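Local atomic coordinates of protein-tyrosine-phosphatase (Vibrio vulnificus, PDB entry 7DHF), a protein that probably removes phosphate from tyrosine residues of proteins, as a low-molecular-weight protein tyrosine phosphatase encoded by the wzb gene. Residues K7-A12 and T34-G39; T21-L26 and E68-Q73; D84-M89 and G106-F111. The protein carries 1 engineered substitution. All coordinates share one frame; numbering follows the deposited sequence. Where two conformers were deposited one is given.

Interaction 1 (K7-A12 and T34-G39); sequences KILVVA and TVASAG. Engineered in segment 7-12: Ala12 (natural residue Cys).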
loop_
_atom_site.group_PDB
_atom_site.type_symbol
_atom_site.label_atom_id
_atom_site.label_comp_id
_atom_site.label_asym_id
_atom_site.label_seq_id
_atom_site.Cartn_x
_atom_site.Cartn_y
_atom_site.Cartn_z
ATOM N N LYS A 7 7.954 8.173 8.369
ATOM C CA LYS A 7 6.747 7.369 8.507
ATOM C C LYS A 7 6.036 7.358 7.161
ATOM O O LYS A 7 5.727 8.421 6.610
ATOM C CB LYS A 7 5.839 7.948 9.591
ATOM C CG LYS A 7 6.470 7.957 10.977
ATOM C CD LYS A 7 5.520 8.505 12.034
ATOM C CE LYS A 7 4.375 7.542 12.318
ATOM N NZ LYS A 7 3.402 8.098 13.299
ATOM N N ILE A 8 5.775 6.160 6.641
ATOM C CA ILE A 8 5.267 5.976 5.287
ATOM C C ILE A 8 3.949 5.218 5.363
ATOM O O ILE A 8 3.866 4.171 6.015
ATOM C CB ILE A 8 6.277 5.201 4.419
ATOM C CG1 ILE A 8 7.634 5.912 4.407
ATOM C CG2 ILE A 8 5.747 5.038 3.001
ATOM C CD1 ILE A 8 8.773 5.044 3.930
ATOM N N LEU A 9 2.929 5.733 4.679
ATOM C CA LEU A 9 1.612 5.108 4.628
ATOM C C LEU A 9 1.339 4.670 3.196
ATOM O O LEU A 9 1.291 5.505 2.286
ATOM C CB LEU A 9 0.536 6.091 5.094
ATOM C CG LEU A 9 -0.879 5.524 5.232
ATOM C CD1 LEU A 9 -0.963 4.536 6.390
ATOM C CD2 LEU A 9 -1.889 6.646 5.407
ATOM N N VAL A 10 1.163 3.367 2.998
ATOM C CA VAL A 10 0.830 2.814 1.690
ATOM C C VAL A 10 -0.685 2.716 1.590
ATOM O O VAL A 10 -1.336 2.131 2.462
ATOM C CB VAL A 10 1.491 1.440 1.501
ATOM C CG1 VAL A 10 1.154 0.862 0.135
ATOM C CG2 VAL A 10 2.997 1.551 1.684
ATOM N N VAL A 11 -1.256 3.288 0.530
ATOM C CA VAL A 11 -2.698 3.464 0.433
ATOM C C VAL A 11 -3.227 2.838 -0.848
ATOM O O VAL A 11 -2.651 3.006 -1.929
ATOM C CB VAL A 11 -3.087 4.954 0.519
ATOM C CG1 VAL A 11 -4.570 5.154 0.217
ATOM C CG2 VAL A 11 -2.748 5.501 1.895
ATOM N N ALA A 12 -4.336 2.116 -0.713
ATOM C CA ALA A 12 -5.128 1.695 -1.857
ATOM C C ALA A 12 -6.601 1.779 -1.474
ATOM O O ALA A 12 -7.020 2.777 -0.880
ATOM C CB ALA A 12 -4.709 0.302 -2.327
ATOM N N THR A 34 9.081 3.590 9.539
ATOM C CA THR A 34 7.843 2.986 10.013
ATOM C C THR A 34 6.858 3.022 8.856
ATOM O O THR A 34 6.531 4.102 8.351
ATOM C CB THR A 34 7.281 3.752 11.211
ATOM O OG1 THR A 34 8.250 3.782 12.265
ATOM C CG2 THR A 34 6.005 3.094 11.725
ATOM N N VAL A 35 6.393 1.849 8.435
ATOM C CA VAL A 35 5.507 1.724 7.285
ATOM C C VAL A 35 4.196 1.115 7.756
ATOM O O VAL A 35 4.194 0.106 8.470
ATOM C CB VAL A 35 6.130 0.872 6.164
ATOM C CG1 VAL A 35 5.318 1.009 4.886
ATOM C CG2 VAL A 35 7.580 1.271 5.922
ATOM N N ALA A 36 3.086 1.729 7.354
ATOM C CA ALA A 36 1.746 1.221 7.608
ATOM C C ALA A 36 0.953 1.313 6.309
ATOM O O ALA A 36 1.482 1.711 5.267
ATOM C CB ALA A 36 1.064 2.010 8.733
ATOM N N SER A 37 -0.326 0.945 6.361
ATOM C CA SER A 37 -1.162 1.026 5.173
ATOM C C SER A 37 -2.611 1.274 5.564
ATOM O O SER A 37 -3.015 1.063 6.710
ATOM C CB SER A 37 -1.045 -0.231 4.301
ATOM O OG SER A 37 -1.419 -1.400 5.013
ATOM N N ALA A 38 -3.392 1.727 4.585
ATOM C CA ALA A 38 -4.804 2.007 4.805
ATOM C C ALA A 38 -5.536 1.974 3.472
ATOM O O ALA A 38 -4.925 2.036 2.402
ATOM C CB ALA A 38 -5.011 3.362 5.485
ATOM N N GLY A 39 -6.861 1.890 3.559
ATOM C CA GLY A 39 -7.700 1.815 2.380
ATOM C C GLY A 39 -8.715 2.935 2.298
ATOM O O GLY A 39 -9.382 3.259 3.286
#
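Ile8, Val10 and Ala12 lend their backbone groups to the strand 34-39, which runs parallel to 7-12 in an unbroken ladder. Ile8 N donates to Thr34 O at 2.8 Å and Ile8 O accepts from Ala36 N; Val10 N then reaches Ala36 O at 2.8 Å, an almost straight bond (176°). The ladder slackens toward its end, where Ala12 N lies 3.2 Å from Ala38 O. On the face that carries Ile8, Val10, Val35 and Ser37, Val10 CG2 meets Val35 CG1 at 4.0 Å, the two branched side chains crossing obliquely. On the other face Leu9 leans over the neighbouring strand: with CG anti to the backbone N (chi1 -174°), its CD1 lies 3.6 Å from Ser37 N and also touches the methyls of Ala36 and Ala38. The two strands and the intervening helix 18-29 form a beta-alpha-beta unit, and strand 7-12 leads into the phosphate-binding P-loop of this family. Ala12, engineered from the cysteine predicted as nucleophile, has its methyl about 3 Å, nearest atoms, from a bound phosphate ion. Behind the pairing, helix 18-29 packs Leu26 on Ile8, while Glu23 and Asn15 both hydrogen-bond Ser37 OG.

Interaction 2 (T21-L26 and E68-Q73); sequences TGERVL and ENHQSQ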
loop_
_atom_site.group_PDB
_atom_site.type_symbol
_atom_site.label_atom_id
_atom_site.label_comp_id
_atom_site.label_asym_id
_atom_site.label_seq_id
_atom_site.Cartn_x
_atom_site.Cartn_y
_atom_site.Cartn_z
ATOM N N THR A 21 0.532 -5.609 1.165
ATOM C CA THR A 21 1.730 -6.167 0.546
ATOM C C THR A 21 2.809 -5.100 0.409
ATOM O O THR A 21 3.961 -5.311 0.801
ATOM C CB THR A 21 1.385 -6.780 -0.813
ATOM O OG1 THR A 21 0.442 -7.847 -0.639
ATOM C CG2 THR A 21 2.634 -7.331 -1.497
ATOM N N GLY A 22 2.445 -3.938 -0.137
ATOM C CA GLY A 22 3.408 -2.858 -0.269
ATOM C C GLY A 22 3.953 -2.396 1.068
ATOM O O GLY A 22 5.141 -2.090 1.191
ATOM N N GLU A 23 3.090 -2.329 2.085
ATOM C CA GLU A 23 3.546 -1.999 3.433
ATOM C C GLU A 23 4.680 -2.916 3.867
ATOM O O GLU A 23 5.735 -2.456 4.314
ATOM C CB GLU A 23 2.381 -2.109 4.422
ATOM C CG GLU A 23 2.785 -1.953 5.895
ATOM C CD GLU A 23 1.730 -2.453 6.861
ATOM O OE1 GLU A 23 0.529 -2.240 6.602
ATOM O OE2 GLU A 23 2.108 -3.069 7.883
ATOM N N ARG A 24 4.465 -4.228 3.765
ATOM C CA ARG A 24 5.415 -5.180 4.327
ATOM C C ARG A 24 6.655 -5.329 3.453
ATOM O O ARG A 24 7.760 -5.503 3.975
ATOM C CB ARG A 24 4.729 -6.526 4.563
ATOM C CG ARG A 24 3.541 -6.455 5.518
ATOM C CD ARG A 24 3.947 -6.032 6.926
ATOM N NE ARG A 24 2.793 -5.956 7.824
ATOM C CZ ARG A 24 2.276 -6.992 8.481
ATOM N NH1 ARG A 24 2.806 -8.203 8.358
ATOM N NH2 ARG A 24 1.222 -6.816 9.263
ATOM N N VAL A 25 6.500 -5.259 2.130
ATOM C CA VAL A 25 7.669 -5.265 1.252
ATOM C C VAL A 25 8.551 -4.062 1.550
ATOM O O VAL A 25 9.769 -4.188 1.722
ATOM C CB VAL A 25 7.240 -5.314 -0.226
ATOM C CG1 VAL A 25 8.444 -5.110 -1.147
ATOM C CG2 VAL A 25 6.555 -6.635 -0.539
ATOM N N LEU A 26 7.945 -2.875 1.628
ATOM C CA LEU A 26 8.715 -1.670 1.906
ATOM C C LEU A 26 9.314 -1.709 3.308
ATOM O O LEU A 26 10.451 -1.271 3.516
ATOM C CB LEU A 26 7.827 -0.441 1.721
ATOM C CG LEU A 26 8.527 0.905 1.546
ATOM C CD1 LEU A 26 9.407 0.918 0.301
ATOM C CD2 LEU A 26 7.500 2.025 1.474
ATOM N N GLU A 68 1.364 -11.529 7.552
ATOM C CA GLU A 68 0.470 -12.013 8.587
ATOM C C GLU A 68 0.185 -10.896 9.585
ATOM O O GLU A 68 0.890 -9.884 9.647
ATOM C CB GLU A 68 1.106 -13.196 9.317
ATOM C CG GLU A 68 1.252 -14.449 8.464
ATOM C CD GLU A 68 -0.052 -15.206 8.304
ATOM O OE1 GLU A 68 -1.053 -14.816 8.940
ATOM O OE2 GLU A 68 -0.074 -16.196 7.544
ATOM N N ASN A 69 -0.874 -11.086 10.365
ATOM C CA ASN A 69 -1.210 -10.173 11.453
ATOM C C ASN A 69 -1.483 -8.762 10.944
ATOM O O ASN A 69 -1.193 -7.777 11.624
ATOM C CB ASN A 69 -0.123 -10.173 12.529
ATOM C CG ASN A 69 0.222 -11.570 12.997
ATOM O OD1 ASN A 69 1.384 -11.979 12.980
ATOM N ND2 ASN A 69 -0.794 -12.321 13.397
ATOM N N HIS A 70 -2.037 -8.661 9.742
ATOM C CA HIS A 70 -2.496 -7.391 9.212
ATOM C C HIS A 70 -3.970 -7.203 9.543
ATOM O O HIS A 70 -4.739 -8.166 9.600
ATOM C CB HIS A 70 -2.318 -7.353 7.695
ATOM C CG HIS A 70 -2.918 -6.145 7.051
ATOM N ND1 HIS A 70 -2.369 -4.887 7.177
ATOM C CD2 HIS A 70 -4.030 -5.998 6.294
ATOM C CE1 HIS A 70 -3.114 -4.018 6.519
ATOM N NE2 HIS A 70 -4.127 -4.666 5.973
ATOM N N GLN A 71 -4.355 -5.951 9.772
ATOM C CA GLN A 71 -5.751 -5.580 9.965
ATOM C C GLN A 71 -6.056 -4.395 9.064
ATOM O O GLN A 71 -5.450 -3.328 9.211
ATOM C CB GLN A 71 -6.026 -5.214 11.424
ATOM C CG GLN A 71 -5.874 -6.364 12.399
ATOM C CD GLN A 71 -6.068 -5.924 13.835
ATOM O OE1 GLN A 71 -5.378 -5.026 14.318
ATOM N NE2 GLN A 71 -7.019 -6.542 14.521
ATOM N N SER A 72 -6.991 -4.580 8.137
ATOM C CA SER A 72 -7.395 -3.498 7.250
ATOM C C SER A 72 -7.934 -2.321 8.056
ATOM O O SER A 72 -8.686 -2.498 9.018
ATOM C CB SER A 72 -8.473 -3.997 6.291
ATOM O OG SER A 72 -9.035 -2.930 5.548
ATOM N N GLN A 73 -7.536 -1.109 7.663
ATOM C CA GLN A 73 -8.018 0.101 8.314
ATOM C C GLN A 73 -8.398 1.140 7.268
ATOM O O GLN A 73 -7.882 1.150 6.147
ATOM C CB GLN A 73 -6.990 0.689 9.294
ATOM C CG GLN A 73 -5.839 1.446 8.646
ATOM C CD GLN A 73 -4.905 2.047 9.674
ATOM O OE1 GLN A 73 -5.343 2.535 10.716
ATOM N NE2 GLN A 73 -3.610 2.005 9.393
HETATM O O HOH W 1 -0.236 -4.384 8.851
#
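Arg24 reaches from the helix to the backbone of Glu68, and its guanidinium makes the direct hydrogen bonds of the contact. NH1 and NH2 both donate to the single carbonyl Glu68 O, NH1 at 2.9 Å and NH2 at 3.1 Å, with the oxygen at the guanidinium edge and near its plane. A bend at chi2 (-64°) carries the chain to this position, and NH1 is also hydrogen-bonded to Asp66 O. The charged interaction lies within the helix: Arg24 NE forms a salt bridge with Glu23 OE2 at 3.0 Å, approaching from above the carboxylate plane. Together these bonds hold the guanidinium against rotation. Water completes the link, since one molecule donates to Glu23 OE2, accepts from Arg24 NH2 and lies 2.8 Å from His70 ND1, in the plane of the imidazole. Van der Waals contact is slight, with Arg24 NH2 3.9 Å from His70 CB. The far nitrogen of the imidazole, NE2, is hydrogen-bonded to Asn15 O in the loop after strand 7-12. The segment 68-73, between helices 54-61 and 77-80, thus runs past helix 18-29 to the end strand 34-39, where His70 touches Ser37 and Gln73 bonds through NE2 to Ser37 O and through its backbone to Gly39.

Interaction 3 (D84-M89 and G106-F111); sequences DLILVM and GKTMLF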
loop_
_atom_site.group_PDB
_atom_site.type_symbol
_atom_site.label_atom_id
_atom_site.label_comp_id
_atom_site.label_asym_id
_atom_site.label_seq_id
_atom_site.Cartn_x
_atom_site.Cartn_y
_atom_site.Cartn_z
ATOM N N ASP A 84 4.595 10.940 7.110
ATOM C CA ASP A 84 5.349 11.922 6.342
ATOM C C ASP A 84 5.184 11.741 4.843
ATOM O O ASP A 84 5.324 12.711 4.087
ATOM C CB ASP A 84 6.839 11.803 6.672
ATOM C CG ASP A 84 7.122 11.950 8.150
ATOM O OD1 ASP A 84 6.696 12.966 8.738
ATOM O OD2 ASP A 84 7.780 11.055 8.719
ATOM N N LEU A 85 4.909 10.519 4.401
ATOM C CA LEU A 85 4.831 10.187 2.989
ATOM C C LEU A 85 3.691 9.203 2.792
ATOM O O LEU A 85 3.542 8.255 3.567
ATOM C CB LEU A 85 6.142 9.546 2.515
ATOM C CG LEU A 85 6.217 9.109 1.052
ATOM C CD1 LEU A 85 6.101 10.303 0.117
ATOM C CD2 LEU A 85 7.509 8.348 0.799
ATOM N N ILE A 86 2.886 9.440 1.762
ATOM C CA ILE A 86 1.779 8.562 1.403
ATOM C C ILE A 86 2.008 8.087 -0.023
ATOM O O ILE A 86 2.213 8.906 -0.927
ATOM C CB ILE A 86 0.424 9.283 1.526
ATOM C CG1 ILE A 86 0.223 9.789 2.958
ATOM C CG2 ILE A 86 -0.710 8.349 1.118
ATOM C CD1 ILE A 86 -0.971 10.700 3.128
ATOM N N LEU A 87 1.987 6.769 -0.221
ATOM C CA LEU A 87 2.208 6.162 -1.532
ATOM C C LEU A 87 0.946 5.411 -1.933
ATOM O O LEU A 87 0.582 4.420 -1.291
ATOM C CB LEU A 87 3.409 5.221 -1.494
ATOM C CG LEU A 87 4.752 5.860 -1.131
ATOM C CD1 LEU A 87 5.844 4.805 -1.090
ATOM C CD2 LEU A 87 5.124 6.966 -2.106
ATOM N N VAL A 88 0.283 5.876 -2.992
ATOM C CA VAL A 88 -0.957 5.270 -3.468
ATOM C C VAL A 88 -0.646 4.286 -4.587
ATOM O O VAL A 88 0.332 4.435 -5.329
ATOM C CB VAL A 88 -1.986 6.327 -3.928
ATOM C CG1 VAL A 88 -2.403 7.208 -2.763
ATOM C CG2 VAL A 88 -1.435 7.165 -5.081
ATOM N N MET A 89 -1.511 3.281 -4.732
ATOM C CA MET A 89 -1.285 2.237 -5.725
ATOM C C MET A 89 -1.731 2.650 -7.123
ATOM O O MET A 89 -1.190 2.139 -8.110
ATOM C CB MET A 89 -1.986 0.948 -5.297
ATOM C CG MET A 89 -1.269 0.223 -4.175
ATOM S SD MET A 89 0.317 -0.443 -4.726
ATOM C CE MET A 89 1.088 -0.840 -3.159
ATOM N N GLY A 106 0.367 17.369 -0.652
ATOM C CA GLY A 106 1.781 17.619 -0.867
ATOM C C GLY A 106 2.668 16.421 -0.597
ATOM O O GLY A 106 3.766 16.326 -1.150
ATOM N N LYS A 107 2.222 15.497 0.255
ATOM C CA LYS A 107 3.031 14.336 0.604
ATOM C C LYS A 107 2.521 13.042 -0.016
ATOM O O LYS A 107 3.000 11.965 0.351
ATOM C CB LYS A 107 3.144 14.193 2.123
ATOM C CG LYS A 107 1.824 14.013 2.840
ATOM C CD LYS A 107 2.017 14.112 4.342
ATOM C CE LYS A 107 0.701 13.992 5.080
ATOM N NZ LYS A 107 0.877 14.184 6.544
ATOM N N THR A 108 1.583 13.115 -0.959
ATOM C CA THR A 108 1.020 11.930 -1.596
ATOM C C THR A 108 1.685 11.724 -2.952
ATOM O O THR A 108 1.653 12.613 -3.810
ATOM C CB THR A 108 -0.497 12.055 -1.739
ATOM O OG1 THR A 108 -1.092 12.144 -0.439
ATOM C CG2 THR A 108 -1.081 10.846 -2.470
ATOM N N MET A 109 2.282 10.548 -3.136
ATOM C CA MET A 109 3.002 10.194 -4.349
ATOM C C MET A 109 2.578 8.791 -4.776
ATOM O O MET A 109 1.822 8.111 -4.078
ATOM C CB MET A 109 4.514 10.293 -4.110
ATOM C CG MET A 109 4.939 11.655 -3.564
ATOM S SD MET A 109 6.698 11.790 -3.208
ATOM C CE MET A 109 6.764 13.389 -2.403
ATOM N N LEU A 110 3.069 8.350 -5.930
ATOM C CA LEU A 110 2.632 7.097 -6.535
ATOM C C LEU A 110 3.578 5.966 -6.150
ATOM O O LEU A 110 4.797 6.090 -6.301
ATOM C CB LEU A 110 2.589 7.234 -8.058
ATOM C CG LEU A 110 1.985 6.052 -8.820
ATOM C CD1 LEU A 110 0.489 5.945 -8.570
ATOM C CD2 LEU A 110 2.265 6.187 -10.306
ATOM N N PHE A 111 3.012 4.852 -5.680
ATOM C CA PHE A 111 3.848 3.713 -5.320
ATOM C C PHE A 111 4.727 3.292 -6.493
ATOM O O PHE A 111 5.926 3.050 -6.324
ATOM C CB PHE A 111 2.987 2.543 -4.838
ATOM C CG PHE A 111 3.747 1.537 -4.024
ATOM C CD1 PHE A 111 3.760 1.616 -2.640
ATOM C CD2 PHE A 111 4.462 0.523 -4.638
ATOM C CE1 PHE A 111 4.466 0.701 -1.886
ATOM C CE2 PHE A 111 5.171 -0.396 -3.887
ATOM C CZ PHE A 111 5.171 -0.307 -2.508
#
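Met89 lays its terminal methyl over one face of the Phe111 ring, CE standing 3.7 Å from the ring centroid and 13° off the normal. This CH-pi contact is joined by an oblique Met-aromatic approach of SD. The methionine folds at chi2 (-68°) and runs alongside the phenylalanine, both pointing the same way; Phe111 CG, anti to its own N at chi1 -160°, brings the ring beneath the methyl. The side chains of Leu87 and Phe111 cross at about a right angle, Leu87 CB 3.8 Å from Phe111 CD1, and Leu87 CD2 packs on Met109 CB. At the start of the strand, Leu85 crosses the extended Met109 chain at about a right angle, with CD1 3.7 Å from Met109 SD. On the face bearing Ile86, Val88, Thr108 and Leu110, Val88 CG1 packs on Thr108 CG2 at 3.9 Å and Val88 CG2 on Leu110 CD1. Lys107 stretches past Asp84, CB 3.3 Å from Asp84 O, to hydrogen-bond NZ to Tyr83 O and Cys80 O. The backbones pair in parallel through four hydrogen bonds, from Ile86 N to Lys107 O at one end to Phe111 N with Val88 O, 2.7 Å, at the other. Strand 108-110 forms the sheet margin next to 85-88; helix 92-100, the crossover of this beta-alpha-beta unit, packs on Ile86, Val88 and Thr108, while helix 128-146 covers Leu87, Met109 and Phe111.

In the fold
Interactions 1 and 3 are the two outer strand pairs of one four-stranded parallel sheet ordered 34-39, 7-12, 85-88, 108-110; their centres lie about 9 Å apart and backbone bonds between 7-12 and 85-88 join them. Each closes a beta-alpha-beta unit, and interaction 1 ends in the chain before interaction 3 begins. Interaction 2 uses the crossover helix 18-29 of the first unit, so its segments alternate with those of interaction 1, about 8 Å away centre to centre. Its centre lies about 16 Å from that of interaction 3, though Gly22 still packs against Phe111 and Met89. Ala12, ending strand 7-12, and Met89, just after strand 85-88, bring the sheet's inner strands to the predicted catalytic site.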